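Local atomic coordinates of fiber protein 2 (Fowl adenovirus 1, PDB entry 2VTW), a protein that probably attaches the virion to a host-cell receptor, as the trimeric short fibre spike of which this chain is the C-terminal head domain. Residues 1-5 with 38-42. Sequence-based numbering, arbitrary orientation.
Sequences TSSVA and INTMG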
# COMPACT_ATOMS: atom_id res chain seq x y z
N THR A 1 -25.03 -14.29 3.37
CA THR A 1 -24.35 -13.22 2.65
C THR A 1 -22.84 -13.31 2.83
O THR A 1 -22.30 -13.37 3.96
CB THR A 1 -24.85 -11.85 3.13
OG1 THR A 1 -26.26 -11.74 2.88
CG2 THR A 1 -24.26 -10.73 2.28
N SER A 2 -22.44 -13.16 1.78
CA SER A 2 -20.98 -13.09 1.61
C SER A 2 -20.34 -11.98 2.45
O SER A 2 -20.84 -10.85 2.51
CB SER A 2 -20.58 -12.88 0.14
OG SER A 2 -19.21 -13.22 -0.05
N SER A 3 -19.23 -12.32 3.09
CA SER A 3 -18.40 -11.32 3.74
C SER A 3 -17.43 -10.68 2.75
O SER A 3 -16.65 -9.80 3.13
CB SER A 3 -17.67 -11.94 4.91
OG SER A 3 -17.05 -13.15 4.53
N VAL A 4 -17.49 -11.09 1.48
CA VAL A 4 -16.67 -10.49 0.41
C VAL A 4 -17.55 -10.11 -0.80
O VAL A 4 -18.39 -10.91 -1.21
CB VAL A 4 -15.55 -11.46 -0.04
CG1 VAL A 4 -14.67 -10.77 -1.08
CG2 VAL A 4 -14.73 -11.94 1.15
N ALA A 5 -17.38 -8.90 -1.33
CA ALA A 5 -18.10 -8.41 -2.50
C ALA A 5 -17.16 -7.58 -3.39
O ALA A 5 -16.18 -7.04 -2.90
CB ALA A 5 -19.30 -7.56 -2.09
N ILE A 38 -13.08 -4.19 -3.94
CA ILE A 38 -13.55 -5.31 -3.15
C ILE A 38 -13.82 -4.83 -1.71
O ILE A 38 -13.14 -3.91 -1.22
CB ILE A 38 -12.59 -6.57 -3.19
CG1 ILE A 38 -11.25 -6.26 -2.57
CG2 ILE A 38 -12.43 -7.15 -4.68
CD1 ILE A 38 -10.44 -7.48 -2.04
N ASN A 39 -14.86 -5.39 -1.09
CA ASN A 39 -15.15 -5.16 0.33
C ASN A 39 -14.93 -6.51 0.95
O ASN A 39 -15.61 -7.47 0.58
CB ASN A 39 -16.59 -4.68 0.58
CG ASN A 39 -16.90 -4.40 2.08
OD1 ASN A 39 -16.35 -5.00 2.98
ND2 ASN A 39 -17.83 -3.51 2.32
N THR A 40 -13.94 -6.59 1.85
CA THR A 40 -13.67 -7.78 2.63
C THR A 40 -13.98 -7.43 4.07
O THR A 40 -13.20 -6.76 4.74
CB THR A 40 -12.16 -8.23 2.53
OG1 THR A 40 -11.79 -8.40 1.17
CG2 THR A 40 -11.90 -9.54 3.23
N MET A 41 -15.15 -7.87 4.51
CA MET A 41 -15.58 -7.80 5.90
C MET A 41 -15.40 -6.41 6.51
O MET A 41 -14.99 -6.26 7.67
CB MET A 41 -14.88 -8.89 6.72
CG MET A 41 -15.86 -9.85 7.42
SD MET A 41 -15.24 -10.55 8.94
CE MET A 41 -15.83 -12.23 8.71
N GLY A 42 -15.75 -5.40 5.71
CA GLY A 42 -15.71 -4.01 6.16
C GLY A 42 -14.46 -3.20 5.86
O GLY A 42 -14.35 -2.08 6.31
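The carbonyl oxygen of Ala5 receives one hydrogen bond and one weaker CA-H...O contact from the facing strand: Asn39 N donates to Ala5 O at 2.8 Å, and Ile38 CA approaches the same oxygen at 3.2 Å. Asn39 O is met likewise, as Ala5 N donates to Asn39 O at 3.0 Å and Val4 CA makes a CA-H...O contact to it at 3.2 Å. Ala5 and Asn39 thus form an antiparallel hydrogen-bonded pair, and Val4 faces Thr40 in the next, non-hydrogen-bonded one. Past the strand ends the ladder gains one more rung, Met41 N to Ser3 O, beside which Met41 CG packs against Ser3 CB at 3.7 Å. The Asn39 side chain, with CG trans to the backbone N (chi1 -178°), turns OD1 back to accept from Gly42 N at 2.8 Å, an Asx motif that ties down the turn after the strand; ND2 is satisfied by the carbonyls of Ser102 and Arg200. On the opposite face, Val4 and Thr40 pack against Val4 of a second subunit and Thr40 of the third, so the face bearing them lies in the trimer interface. The pairing lies at the end of the long hairpin of strands 4-23 and 28-40 remote from its turn, and the backbone of Ile38 hydrogen-bonds to that of Thr45 in strand 43-53.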